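PDB 3QLI: coenzyme A transferase from Yersinia pestis, which probably transfers coenzyme A between acyl-CoA thioesters and free carboxylates such as acetate. Local coordinates for residues P208-V214 with M297-Y303; L238-V242 with E264-L270; R256-H262 with V278-K284; S291-F295 with Y319-P323. All coordinates share one frame; numbering follows the deposited sequence.

Contact 1 of 4, residues P208-V214 with M297-Y303; sequences PLIEMPV and MGQQEMY
Glu211 reaches from an irregular loop across to Gln299 and Gln300 at the start of a helix. Its CB lies 3.6 Å from Gly298 O, and CG moves on over Gln299 CA at 3.9 Å. With CG beside the backbone N (chi1 -65°) and the chain extended beyond it, the carboxylate arrives against the side chain of Gln299, where Glu211 OE1 meets Gln299 CG at 3.9 Å. Glu211 OE2 accepts from Gln300 N at 2.8 Å, the amide coming from above the carboxylate plane. The contact thus illustrates how a distant loop can use a carboxylate to engage a helix start: residues 208-214 follow strand 201-204 of the six-stranded parallel sheet, and Gln299 is the N-cap of helix 300-306. Gln299 answers with its amide, NE2 donating almost straight (170°) to Met212 O at 2.9 Å, while Val214 CG2 packs beside the same amide. The backbone adds Met212 N to Gly298 O. Tyr303 is gripped differently. Its OH donates to Ile210 O at 2.9 Å in the carbonyl plane and accepts from Gly298 N, which together fix the phenol end; Leu209 CD1 sits over one ring face, 4.0 Å from the centroid, in a CH-pi contact.

Contact 2 of 4, residues L238-V242 with E264-L270; sequences LQMGV and EVLNPGL
The coenzyme A site is built partly from the loop that leaves strand 237-240, where Gly241 and Val242 run past Val265 and Asn267; Val242 belongs to a coenzyme A site, empty in this chain, and Glu264, unmodified here, can be covalently linked to the coenzyme, consistent with a glutamyl-CoA thioester. Instead of direct backbone pairing, a water bridges the two segments: it donates to Met240 O at 2.8 Å and accepts from Val265 N at 2.9 Å and from Gln239 NE2. Val265 CG1 presses on Gly241 CA at 3.9 Å, and Val242 CG1 touches both Val265 CG2 and Asn267 CB. Asn267, with CG held between its backbone N and carbonyl carbon (chi1 66°), turns OD1 back to accept from Leu270 N at 2.8 Å, an N-cap bond of helix 268-276. The other end of that amide faces Gly241 O, though the very short spacing makes the details doubtful. Met240 CG rests against Leu270 CG at 3.9 Å, and Leu270 CD2 meets Leu238 CD1 at 3.8 Å. Gln239 turns its OE1 to Ser334 on strand 332-337. Helix 268-276 therefore packs its first turn, through Leu270, against Leu238 and Met240 of strand 237-240, while helix 244-252 covers Met240 and Asn267 through Pro246.

Contact 3 of 4, residues R256-H262 with V278-K284; sequences RNDLGIH and VVTNQRK
Thr280 sets OG1 between its backbone N and carbonyl carbon (chi1 72°), and Asp258 carries CG beside its own N (chi1 -77°), a pairing that brings Thr280 OG1 to 2.7 Å from Asp258 OD1. The hydroxyl donates to the anti lone pair of OD1 and in turn accepts from Gln282 N, closing an ST turn. Arg283 lays one guanidinium face over Asp258 CB and reaches Asp258 OD2 with NH2 at 3.3 Å, a salt bridge whose hydrogen bond is weak. Beside this polar cluster an edge strand is flanked by irregular chain. Strand 260-261 is outermost in the mixed sheet, and residues 278-280 run beside the residue just before it, with a single bridge between Leu259 and Val279. Leu259 N donates to Val278 O, while Leu259 O takes two amides, Thr280 N at 2.8 Å and Asn281 N at 2.9 Å. One step on, a side chain replaces the backbone: Asn281 OD1 accepts from Ile261 N at 2.8 Å. Leu259 CD1 packs on Val278 CG1 at 3.6 Å, and Ile261 CD1 on Val279 CG2. Lys284 NZ donates to Ile261 O at 2.9 Å from above the carbonyl plane, also bonds to Arg290 O, and binds a water that meets His262 ND1.

Contact 4 of 4, residues S291-F295 with Y319-P323; sequences SVFTF and YVNDP
Thr294 and Val320 bring their CA atoms to 6.4 Å at the point where the extended chain of residues 291-293 kinks (Thr294 psi -29°) and helix 317-320 comes to its end. One branched side chain, Val320, carries most of the contact. Its CG2 lies anti to the carbonyl carbon, with CG1 anti to the backbone N (chi1 171°), which delivers the CG2 methyl to the strand. That methyl meets Val292 CG1 at 3.8 Å and Thr294 CB at 3.9 Å, and it also approaches Phe293 O at 4.1 Å. The two valine side chains run antiparallel alongside one another. Thr294 offers Val320 its CB while OG1, anti to the backbone N, bonds to Arg315 O, so its hydroxyl has a partner outside the contact. The small interface is mainly apolar, and the polar work falls to the residues beside it. Asn321, the first residue to leave helical geometry, brings OD1 to 4.5 Å from Thr294 CG2, and its ND2 donates to Glu264 OE1 and also bonds to Asp365 OD2, probably helping to position the carboxylate to which coenzyme A can be covalently linked. Asp322 N closes back on Tyr319 O at 3.2 Å, and Asp322 then serves as N-cap of helix 323-326, its OD1 bonded to His324 N. The contact thus lies between strand 291-293, paired in parallel with strand 312-314, and the junction of helices 317-320 and 323-326, where Pro323 packs on Arg368 of the second subunit.

Contact 2 lies at the middle of the group, its centre 13 Å from contact 1, 14 Å from contact 3 and 11 Å from contact 4. It meets contact 3 within the mixed sheet, with Leu238 N 2.8 Å from Gly260 O, and contact 4 through parallel pairing, with Leu266 N 2.9 Å from Phe295 O; both are probable hydrogen bonds. Contact 1 joins on at Met297, whose N lies 3.1 Å from Leu266 O, and at Met212, beside Val242. His262 NE2 links contact 3 to Val320 O of contact 4 at 2.8 Å. Glu264 of contact 2 is bonded by Asn321 of contact 4, and its side chain lies about 7 Å from that of His262 and about 3 Å from an acetate ion, probably from the crystallisation liquor, that may mark the pocket.

Contact 1 of 4, residues P208-V214 with M297-Y303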
loop_
_atom_site.group_PDB
_atom_site.type_symbol
_atom_site.label_atom_id
_atom_site.label_comp_id
_atom_site.label_asym_id
_atom_site.label_seq_id
_atom_site.Cartn_x
_atom_site.Cartn_y
_atom_site.Cartn_z
ATOM N N PRO A 208 19.608 23.260 -24.125
ATOM C CA PRO A 208 19.628 23.059 -22.674
ATOM C C PRO A 208 18.422 22.243 -22.211
ATOM O O PRO A 208 17.353 22.309 -22.819
ATOM C CB PRO A 208 19.567 24.484 -22.126
ATOM C CG PRO A 208 20.222 25.321 -23.226
ATOM C CD PRO A 208 19.765 24.677 -24.506
ATOM N N LEU A 209 18.593 21.474 -21.143
ATOM C CA LEU A 209 17.483 20.691 -20.610
ATOM C C LEU A 209 16.434 21.606 -19.985
ATOM O O LEU A 209 16.768 22.661 -19.460
ATOM C CB LEU A 209 17.992 19.712 -19.550
ATOM C CG LEU A 209 19.030 18.676 -19.984
ATOM C CD1 LEU A 209 19.345 17.723 -18.822
ATOM C CD2 LEU A 209 18.581 17.902 -21.206
ATOM N N ILE A 210 15.169 21.203 -20.023
ATOM C CA ILE A 210 14.128 21.990 -19.371
ATOM C C ILE A 210 14.329 21.988 -17.861
ATOM O O ILE A 210 14.760 20.991 -17.268
ATOM C CB ILE A 210 12.701 21.499 -19.713
ATOM C CG1 ILE A 210 11.675 22.576 -19.351
ATOM C CG2 ILE A 210 12.384 20.161 -19.020
ATOM C CD1 ILE A 210 10.232 22.170 -19.607
ATOM N N GLU A 211 14.012 23.114 -17.239
ATOM C CA GLU A 211 14.294 23.283 -15.827
ATOM C C GLU A 211 13.024 23.253 -15.021
ATOM O O GLU A 211 11.965 23.658 -15.491
ATOM C CB GLU A 211 15.017 24.606 -15.588
ATOM C CG GLU A 211 16.388 24.669 -16.219
ATOM C CD GLU A 211 17.150 25.901 -15.797
ATOM O OE1 GLU A 211 16.502 26.887 -15.399
ATOM O OE2 GLU A 211 18.394 25.884 -15.860
ATOM N N MET A 212 13.133 22.754 -13.802
ATOM C CA MET A 212 12.083 22.943 -12.835
ATOM C C MET A 212 12.207 24.398 -12.408
ATOM O O MET A 212 13.292 24.837 -12.020
ATOM C CB MET A 212 12.320 22.009 -11.655
ATOM C CG MET A 212 11.203 21.951 -10.660
ATOM S SD MET A 212 11.503 20.569 -9.551
ATOM C CE MET A 212 13.101 20.996 -8.847
ATOM N N PRO A 213 11.113 25.166 -12.505
ATOM C CA PRO A 213 11.158 26.570 -12.076
ATOM C C PRO A 213 11.487 26.682 -10.591
ATOM O O PRO A 213 10.974 25.896 -9.795
ATOM C CB PRO A 213 9.728 27.063 -12.332
ATOM C CG PRO A 213 8.888 25.813 -12.319
ATOM C CD PRO A 213 9.765 24.764 -12.947
ATOM N N VAL A 214 12.352 27.630 -10.239
ATOM C CA VAL A 214 12.656 27.928 -8.849
ATOM C C VAL A 214 11.523 28.781 -8.284
ATOM O O VAL A 214 11.226 29.855 -8.814
ATOM C CB VAL A 214 13.993 28.695 -8.725
ATOM C CG1 VAL A 214 14.184 29.234 -7.312
ATOM C CG2 VAL A 214 15.164 27.805 -9.137
ATOM N N MET A 297 15.257 16.153 -11.463
ATOM C CA MET A 297 14.664 17.400 -11.955
ATOM C C MET A 297 15.368 18.537 -11.248
ATOM O O MET A 297 15.684 18.417 -10.083
ATOM C CB MET A 297 13.165 17.460 -11.625
ATOM C CG MET A 297 12.319 16.394 -12.344
ATOM S SD MET A 297 10.538 16.696 -12.197
ATOM C CE MET A 297 10.220 16.283 -10.505
ATOM N N GLY A 298 15.627 19.636 -11.944
ATOM C CA GLY A 298 16.316 20.748 -11.307
ATOM C C GLY A 298 16.644 21.842 -12.301
ATOM O O GLY A 298 15.858 22.098 -13.219
ATOM N N GLN A 299 17.800 22.478 -12.122
ATOM C CA GLN A 299 18.253 23.526 -13.034
ATOM C C GLN A 299 19.610 23.180 -13.646
ATOM O O GLN A 299 20.231 22.183 -13.272
ATOM C CB GLN A 299 18.275 24.893 -12.338
ATOM C CG GLN A 299 16.901 25.341 -11.793
ATOM C CD GLN A 299 16.625 24.827 -10.381
ATOM O OE1 GLN A 299 17.517 24.794 -9.541
ATOM N NE2 GLN A 299 15.389 24.422 -10.122
ATOM N N GLN A 300 20.054 23.981 -14.613
ATOM C CA GLN A 300 21.247 23.637 -15.380
ATOM C C GLN A 300 22.440 23.304 -14.498
ATOM O O GLN A 300 23.205 22.383 -14.793
ATOM C CB GLN A 300 21.639 24.757 -16.343
ATOM C CG GLN A 300 22.856 24.390 -17.179
ATOM C CD GLN A 300 23.049 25.294 -18.385
ATOM O OE1 GLN A 300 22.830 24.877 -19.533
ATOM N NE2 GLN A 300 23.466 26.537 -18.136
ATOM N N GLU A 301 22.612 24.073 -13.428
ATOM C CA GLU A 301 23.745 23.857 -12.540
ATOM C C GLU A 301 23.725 22.446 -11.959
ATOM O O GLU A 301 24.765 21.803 -11.841
ATOM C CB GLU A 301 23.753 24.882 -11.407
ATOM C CG GLU A 301 24.522 24.409 -10.194
ATOM C CD GLU A 301 24.941 25.544 -9.277
ATOM O OE1 GLU A 301 24.132 25.946 -8.410
ATOM O OE2 GLU A 301 26.087 26.024 -9.423
ATOM N N MET A 302 22.545 21.966 -11.583
ATOM C CA MET A 302 22.443 20.619 -11.038
ATOM C C MET A 302 22.672 19.572 -12.128
ATOM O O MET A 302 23.355 18.573 -11.905
ATOM C CB MET A 302 21.084 20.379 -10.378
ATOM C CG MET A 302 20.984 18.996 -9.752
ATOM S SD MET A 302 19.290 18.450 -9.476
ATOM C CE MET A 302 18.885 17.860 -11.112
ATOM N N TYR A 303 22.088 19.788 -13.305
ATOM C CA TYR A 303 22.270 18.836 -14.400
ATOM C C TYR A 303 23.752 18.660 -14.776
ATOM O O TYR A 303 24.222 17.532 -14.997
ATOM C CB TYR A 303 21.462 19.254 -15.637
ATOM C CG TYR A 303 19.954 19.303 -15.455
ATOM C CD1 TYR A 303 19.270 18.272 -14.821
ATOM C CD2 TYR A 303 19.210 20.381 -15.943
ATOM C CE1 TYR A 303 17.884 18.314 -14.668
ATOM C CE2 TYR A 303 17.826 20.438 -15.789
ATOM C CZ TYR A 303 17.170 19.401 -15.153
ATOM O OH TYR A 303 15.798 19.443 -15.012
HETATM O O HOH W 1 21.018 22.197 -19.530
#

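Contact 2 of 4, residues L238-V242 with E264-L270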
loop_
_atom_site.group_PDB
_atom_site.type_symbol
_atom_site.label_atom_id
_atom_site.label_comp_id
_atom_site.label_asym_id
_atom_site.label_seq_id
_atom_site.Cartn_x
_atom_site.Cartn_y
_atom_site.Cartn_z
ATOM N N LEU A 238 18.184 9.966 3.197
ATOM C CA LEU A 238 17.134 10.893 2.780
ATOM C C LEU A 238 16.412 10.526 1.487
ATOM O O LEU A 238 17.032 10.101 0.505
ATOM C CB LEU A 238 17.734 12.278 2.582
ATOM C CG LEU A 238 18.436 12.940 3.765
ATOM C CD1 LEU A 238 19.029 14.264 3.310
ATOM C CD2 LEU A 238 17.440 13.141 4.895
ATOM N N GLN A 239 15.097 10.710 1.504
ATOM C CA GLN A 239 14.321 10.871 0.268
ATOM C C GLN A 239 13.563 12.183 0.395
ATOM O O GLN A 239 13.017 12.473 1.459
ATOM C CB GLN A 239 13.332 9.730 0.056
ATOM C CG GLN A 239 12.350 9.995 -1.104
ATOM C CD GLN A 239 11.022 10.570 -0.629
ATOM O OE1 GLN A 239 10.623 10.368 0.521
ATOM N NE2 GLN A 239 10.332 11.296 -1.518
ATOM N N MET A 240 13.549 12.993 -0.664
ATOM C CA MET A 240 12.639 14.132 -0.669
ATOM C C MET A 240 12.205 14.554 -2.065
ATOM O O MET A 240 12.809 14.152 -3.050
ATOM C CB MET A 240 13.210 15.321 0.104
ATOM C CG MET A 240 14.500 15.879 -0.433
ATOM S SD MET A 240 15.076 17.181 0.707
ATOM C CE MET A 240 15.603 16.221 2.117
ATOM N N GLY A 241 11.152 15.365 -2.127
ATOM C CA GLY A 241 10.631 15.870 -3.387
ATOM C C GLY A 241 11.345 17.131 -3.850
ATOM O O GLY A 241 12.461 17.435 -3.416
ATOM N N VAL A 242 10.689 17.874 -4.733
ATOM C CA VAL A 242 11.246 19.107 -5.277
ATOM C C VAL A 242 10.483 20.304 -4.704
ATOM O O VAL A 242 9.374 20.150 -4.195
ATOM C CB VAL A 242 11.141 19.133 -6.818
ATOM C CG1 VAL A 242 12.037 18.072 -7.440
ATOM C CG2 VAL A 242 9.691 18.925 -7.247
ATOM N N GLU A 264 13.430 9.059 -4.705
ATOM C CA GLU A 264 12.817 8.852 -6.015
ATOM C C GLU A 264 13.329 9.918 -6.975
ATOM O O GLU A 264 13.978 9.603 -7.970
ATOM C CB GLU A 264 11.296 8.900 -5.927
ATOM C CG GLU A 264 10.592 8.633 -7.273
ATOM C CD GLU A 264 9.122 9.021 -7.219
ATOM O OE1 GLU A 264 8.385 8.448 -6.393
ATOM O OE2 GLU A 264 8.716 9.911 -7.995
ATOM N N VAL A 265 13.044 11.180 -6.672
ATOM C CA VAL A 265 13.560 12.277 -7.486
ATOM C C VAL A 265 14.795 12.926 -6.841
ATOM O O VAL A 265 14.808 13.232 -5.638
ATOM C CB VAL A 265 12.484 13.371 -7.756
ATOM C CG1 VAL A 265 12.109 14.063 -6.479
ATOM C CG2 VAL A 265 12.999 14.412 -8.760
ATOM N N LEU A 266 15.828 13.132 -7.649
ATOM C CA LEU A 266 17.009 13.873 -7.201
ATOM C C LEU A 266 16.797 15.351 -7.527
ATOM O O LEU A 266 16.506 15.702 -8.678
ATOM C CB LEU A 266 18.276 13.369 -7.879
ATOM C CG LEU A 266 19.620 13.958 -7.422
ATOM C CD1 LEU A 266 19.912 13.582 -5.965
ATOM C CD2 LEU A 266 20.757 13.455 -8.326
ATOM N N ASN A 267 16.914 16.198 -6.505
ATOM C CA ASN A 267 16.621 17.631 -6.621
ATOM C C ASN A 267 17.846 18.485 -6.281
ATOM O O ASN A 267 18.829 17.982 -5.728
ATOM C CB ASN A 267 15.442 18.019 -5.716
ATOM C CG ASN A 267 15.764 17.864 -4.236
ATOM O OD1 ASN A 267 16.871 17.480 -3.868
ATOM N ND2 ASN A 267 14.797 18.181 -3.379
ATOM N N PRO A 268 17.799 19.779 -6.618
ATOM C CA PRO A 268 18.956 20.646 -6.352
ATOM C C PRO A 268 19.379 20.705 -4.873
ATOM O O PRO A 268 20.572 20.806 -4.587
ATOM C CB PRO A 268 18.472 22.017 -6.834
ATOM C CG PRO A 268 17.527 21.662 -7.988
ATOM C CD PRO A 268 16.796 20.433 -7.482
ATOM N N GLY A 269 18.426 20.638 -3.954
ATOM C CA GLY A 269 18.755 20.642 -2.535
ATOM C C GLY A 269 19.612 19.458 -2.123
ATOM O O GLY A 269 20.608 19.616 -1.409
ATOM N N LEU A 270 19.229 18.260 -2.567
ATOM C CA LEU A 270 19.990 17.066 -2.237
ATOM C C LEU A 270 21.374 17.128 -2.858
ATOM O O LEU A 270 22.359 16.705 -2.253
ATOM C CB LEU A 270 19.256 15.797 -2.703
ATOM C CG LEU A 270 18.066 15.359 -1.842
ATOM C CD1 LEU A 270 17.389 14.118 -2.423
ATOM C CD2 LEU A 270 18.503 15.128 -0.383
HETATM O O HOH W 2 11.680 11.843 -4.228
#

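Contact 3 of 4, residues R256-H262 with V278-K284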
loop_
_atom_site.group_PDB
_atom_site.type_symbol
_atom_site.label_atom_id
_atom_site.label_comp_id
_atom_site.label_asym_id
_atom_site.label_seq_id
_atom_site.Cartn_x
_atom_site.Cartn_y
_atom_site.Cartn_z
ATOM N N ARG A 256 24.844 18.699 9.107
ATOM C CA ARG A 256 24.867 17.271 9.407
ATOM C C ARG A 256 26.095 16.583 8.811
ATOM O O ARG A 256 26.803 17.149 7.982
ATOM C CB ARG A 256 23.599 16.582 8.882
ATOM C CG ARG A 256 22.299 17.095 9.473
ATOM C CD ARG A 256 22.083 16.616 10.913
ATOM N NE ARG A 256 20.735 16.957 11.369
ATOM C CZ ARG A 256 20.395 18.163 11.811
ATOM N NH1 ARG A 256 21.314 19.120 11.862
ATOM N NH2 ARG A 256 19.151 18.418 12.196
ATOM N N ASN A 257 26.343 15.351 9.240
ATOM C CA ASN A 257 27.406 14.563 8.642
ATOM C C ASN A 257 26.965 13.131 8.328
ATOM O O ASN A 257 26.049 12.597 8.949
ATOM C CB ASN A 257 28.644 14.547 9.538
ATOM C CG ASN A 257 28.404 13.829 10.843
ATOM O OD1 ASN A 257 28.233 12.606 10.871
ATOM N ND2 ASN A 257 28.398 14.583 11.942
ATOM N N ASP A 258 27.635 12.534 7.350
ATOM C CA ASP A 258 27.404 11.151 6.955
ATOM C C ASP A 258 25.959 10.830 6.580
ATOM O O ASP A 258 25.491 9.713 6.781
ATOM C CB ASP A 258 27.919 10.193 8.028
ATOM C CG ASP A 258 29.434 10.048 7.994
ATOM O OD1 ASP A 258 30.007 9.855 6.888
ATOM O OD2 ASP A 258 30.049 10.140 9.077
ATOM N N LEU A 259 25.255 11.806 6.023
ATOM C CA LEU A 259 23.930 11.510 5.475
ATOM C C LEU A 259 24.049 10.625 4.237
ATOM O O LEU A 259 25.100 10.575 3.575
ATOM C CB LEU A 259 23.182 12.793 5.124
ATOM C CG LEU A 259 22.944 13.755 6.288
ATOM C CD1 LEU A 259 22.073 14.936 5.859
ATOM C CD2 LEU A 259 22.294 13.018 7.443
ATOM N N GLY A 260 22.966 9.913 3.935
ATOM C CA GLY A 260 22.890 9.134 2.714
ATOM C C GLY A 260 21.719 9.613 1.878
ATOM O O GLY A 260 20.858 10.359 2.368
ATOM N N ILE A 261 21.680 9.186 0.617
ATOM C CA ILE A 261 20.558 9.508 -0.257
ATOM C C ILE A 261 20.023 8.248 -0.924
ATOM O O ILE A 261 20.778 7.489 -1.531
ATOM C CB ILE A 261 20.961 10.513 -1.367
ATOM C CG1 ILE A 261 21.211 11.910 -0.780
ATOM C CG2 ILE A 261 19.871 10.592 -2.455
ATOM C CD1 ILE A 261 21.760 12.898 -1.798
ATOM N N HIS A 262 18.723 8.020 -0.774
ATOM C CA HIS A 262 17.998 7.029 -1.569
ATOM C C HIS A 262 16.624 7.625 -1.800
ATOM O O HIS A 262 15.728 7.538 -0.939
ATOM C CB HIS A 262 17.893 5.691 -0.826
ATOM C CG HIS A 262 17.131 4.641 -1.579
ATOM N ND1 HIS A 262 17.737 3.538 -2.147
ATOM C CD2 HIS A 262 15.810 4.532 -1.865
ATOM C CE1 HIS A 262 16.820 2.792 -2.739
ATOM N NE2 HIS A 262 15.639 3.368 -2.573
ATOM N N VAL A 278 28.243 16.754 2.947
ATOM C CA VAL A 278 27.292 16.365 3.981
ATOM C C VAL A 278 26.788 14.947 3.748
ATOM O O VAL A 278 26.679 14.140 4.678
ATOM C CB VAL A 278 26.083 17.328 3.995
ATOM C CG1 VAL A 278 24.962 16.791 4.895
ATOM C CG2 VAL A 278 26.521 18.735 4.429
ATOM N N VAL A 279 26.460 14.656 2.497
ATOM C CA VAL A 279 26.027 13.320 2.103
ATOM C C VAL A 279 27.267 12.502 1.762
ATOM O O VAL A 279 28.011 12.853 0.844
ATOM C CB VAL A 279 25.091 13.391 0.871
ATOM C CG1 VAL A 279 24.953 12.004 0.184
ATOM C CG2 VAL A 279 23.733 13.959 1.254
ATOM N N THR A 280 27.492 11.421 2.501
ATOM C CA THR A 280 28.610 10.530 2.221
ATOM C C THR A 280 28.143 9.113 1.866
ATOM O O THR A 280 28.895 8.341 1.276
ATOM C CB THR A 280 29.548 10.408 3.425
ATOM O OG1 THR A 280 28.895 9.643 4.441
ATOM C CG2 THR A 280 29.898 11.776 3.977
ATOM N N ASN A 281 26.919 8.767 2.257
ATOM C CA ASN A 281 26.373 7.435 1.996
ATOM C C ASN A 281 27.121 6.285 2.675
ATOM O O ASN A 281 26.912 5.112 2.346
ATOM C CB ASN A 281 26.283 7.174 0.487
ATOM C CG ASN A 281 25.235 8.035 -0.185
ATOM O OD1 ASN A 281 24.034 7.850 0.032
ATOM N ND2 ASN A 281 25.679 8.979 -1.007
ATOM N N GLN A 282 27.979 6.618 3.632
ATOM C CA GLN A 282 28.765 5.610 4.327
ATOM C C GLN A 282 27.972 4.818 5.370
ATOM O O GLN A 282 28.432 3.769 5.808
ATOM C CB GLN A 282 30.005 6.242 4.973
ATOM C CG GLN A 282 31.040 6.661 3.938
ATOM C CD GLN A 282 31.368 5.520 2.989
ATOM O OE1 GLN A 282 31.573 4.383 3.419
ATOM N NE2 GLN A 282 31.390 5.807 1.692
ATOM N N ARG A 283 26.789 5.302 5.757
ATOM C CA ARG A 283 25.972 4.580 6.741
ATOM C C ARG A 283 24.867 3.730 6.108
ATOM O O ARG A 283 24.142 3.025 6.811
ATOM C CB ARG A 283 25.367 5.539 7.784
ATOM C CG ARG A 283 26.356 6.557 8.384
ATOM C CD ARG A 283 27.119 6.032 9.595
ATOM N NE ARG A 283 27.978 7.069 10.175
ATOM C CZ ARG A 283 27.611 7.902 11.154
ATOM N NH1 ARG A 283 26.397 7.822 11.684
ATOM N NH2 ARG A 283 28.465 8.817 11.613
ATOM N N LYS A 284 24.732 3.795 4.788
ATOM C CA LYS A 284 23.752 2.959 4.097
ATOM C C LYS A 284 24.133 1.486 4.114
ATOM O O LYS A 284 25.315 1.120 4.163
ATOM C CB LYS A 284 23.538 3.410 2.643
ATOM C CG LYS A 284 22.967 4.820 2.499
ATOM C CD LYS A 284 22.162 4.986 1.183
ATOM C CE LYS A 284 23.010 4.722 -0.035
ATOM N NZ LYS A 284 22.296 4.973 -1.332
HETATM O O HOH W 3 25.145 7.453 4.937
HETATM O O HOH W 4 20.436 2.925 -1.474
#

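Contact 4 of 4, residues S291-F295 with Y319-P323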
loop_
_atom_site.group_PDB
_atom_site.type_symbol
_atom_site.label_atom_id
_atom_site.label_comp_id
_atom_site.label_asym_id
_atom_site.label_seq_id
_atom_site.Cartn_x
_atom_site.Cartn_y
_atom_site.Cartn_z
ATOM N N SER A 291 24.858 7.943 -3.987
ATOM C CA SER A 291 23.524 8.515 -3.864
ATOM C C SER A 291 22.640 7.902 -4.947
ATOM O O SER A 291 22.955 7.987 -6.136
ATOM C CB SER A 291 23.565 10.039 -4.028
ATOM O OG SER A 291 24.273 10.662 -2.969
ATOM N N VAL A 292 21.549 7.271 -4.527
ATOM C CA VAL A 292 20.653 6.563 -5.454
ATOM C C VAL A 292 19.393 7.375 -5.718
ATOM O O VAL A 292 18.817 7.958 -4.780
ATOM C CB VAL A 292 20.280 5.166 -4.890
ATOM C CG1 VAL A 292 19.131 4.545 -5.665
ATOM C CG2 VAL A 292 21.507 4.246 -4.912
ATOM N N PHE A 293 18.978 7.426 -6.993
ATOM C CA PHE A 293 17.760 8.126 -7.406
ATOM C C PHE A 293 17.202 7.437 -8.654
ATOM O O PHE A 293 17.910 6.667 -9.303
ATOM C CB PHE A 293 18.043 9.605 -7.713
ATOM C CG PHE A 293 18.838 9.825 -8.987
ATOM C CD1 PHE A 293 18.212 10.259 -10.149
ATOM C CD2 PHE A 293 20.213 9.572 -9.020
ATOM C CE1 PHE A 293 18.930 10.455 -11.325
ATOM C CE2 PHE A 293 20.949 9.764 -10.192
ATOM C CZ PHE A 293 20.308 10.207 -11.348
ATOM N N THR A 294 15.941 7.697 -8.990
ATOM C CA THR A 294 15.369 7.080 -10.189
ATOM C C THR A 294 15.111 8.064 -11.342
ATOM O O THR A 294 15.159 7.672 -12.503
ATOM C CB THR A 294 14.120 6.214 -9.883
ATOM O OG1 THR A 294 14.012 5.182 -10.870
ATOM C CG2 THR A 294 12.832 7.043 -9.853
ATOM N N PHE A 295 14.852 9.329 -11.027
ATOM C CA PHE A 295 14.931 10.386 -12.041
ATOM C C PHE A 295 15.270 11.730 -11.374
ATOM O O PHE A 295 15.115 11.888 -10.152
ATOM C CB PHE A 295 13.669 10.427 -12.937
ATOM C CG PHE A 295 12.479 11.123 -12.315
ATOM C CD1 PHE A 295 12.143 12.418 -12.697
ATOM C CD2 PHE A 295 11.691 10.484 -11.365
ATOM C CE1 PHE A 295 11.051 13.071 -12.140
ATOM C CE2 PHE A 295 10.588 11.124 -10.805
ATOM C CZ PHE A 295 10.265 12.417 -11.194
ATOM N N TYR A 319 13.256 -0.818 -8.262
ATOM C CA TYR A 319 14.203 -0.986 -7.145
ATOM C C TYR A 319 14.050 0.157 -6.153
ATOM O O TYR A 319 13.819 -0.045 -4.952
ATOM C CB TYR A 319 15.643 -1.013 -7.672
ATOM C CG TYR A 319 16.741 -1.030 -6.610
ATOM C CD1 TYR A 319 17.206 -2.228 -6.081
ATOM C CD2 TYR A 319 17.326 0.152 -6.154
ATOM C CE1 TYR A 319 18.205 -2.255 -5.127
ATOM C CE2 TYR A 319 18.327 0.131 -5.195
ATOM C CZ TYR A 319 18.762 -1.080 -4.687
ATOM O OH TYR A 319 19.770 -1.116 -3.738
ATOM N N VAL A 320 14.187 1.373 -6.661
ATOM C CA VAL A 320 14.259 2.537 -5.793
ATOM C C VAL A 320 13.009 2.691 -4.942
ATOM O O VAL A 320 13.101 3.016 -3.748
ATOM C CB VAL A 320 14.470 3.823 -6.611
ATOM C CG1 VAL A 320 14.317 5.052 -5.720
ATOM C CG2 VAL A 320 15.843 3.791 -7.307
ATOM N N ASN A 321 11.847 2.475 -5.555
ATOM C CA ASN A 321 10.573 2.676 -4.869
ATOM C C ASN A 321 9.987 1.388 -4.280
ATOM O O ASN A 321 8.825 1.367 -3.899
ATOM C CB ASN A 321 9.530 3.326 -5.805
ATOM C CG ASN A 321 9.741 4.819 -5.962
ATOM O OD1 ASN A 321 10.850 5.265 -6.251
ATOM N ND2 ASN A 321 8.683 5.610 -5.726
ATOM N N ASP A 322 10.776 0.319 -4.206
ATOM C CA ASP A 322 10.324 -0.898 -3.526
ATOM C C ASP A 322 10.449 -0.670 -2.017
ATOM O O ASP A 322 11.550 -0.466 -1.507
ATOM C CB ASP A 322 11.191 -2.090 -3.947
ATOM C CG ASP A 322 10.740 -3.405 -3.314
ATOM O OD1 ASP A 322 9.998 -3.379 -2.302
ATOM O OD2 ASP A 322 11.144 -4.466 -3.836
ATOM N N PRO A 323 9.324 -0.694 -1.289
ATOM C CA PRO A 323 9.450 -0.420 0.149
ATOM C C PRO A 323 10.403 -1.382 0.851
ATOM O O PRO A 323 11.046 -0.984 1.827
ATOM C CB PRO A 323 8.021 -0.613 0.678
ATOM C CG PRO A 323 7.137 -0.366 -0.523
ATOM C CD PRO A 323 7.920 -0.872 -1.712
#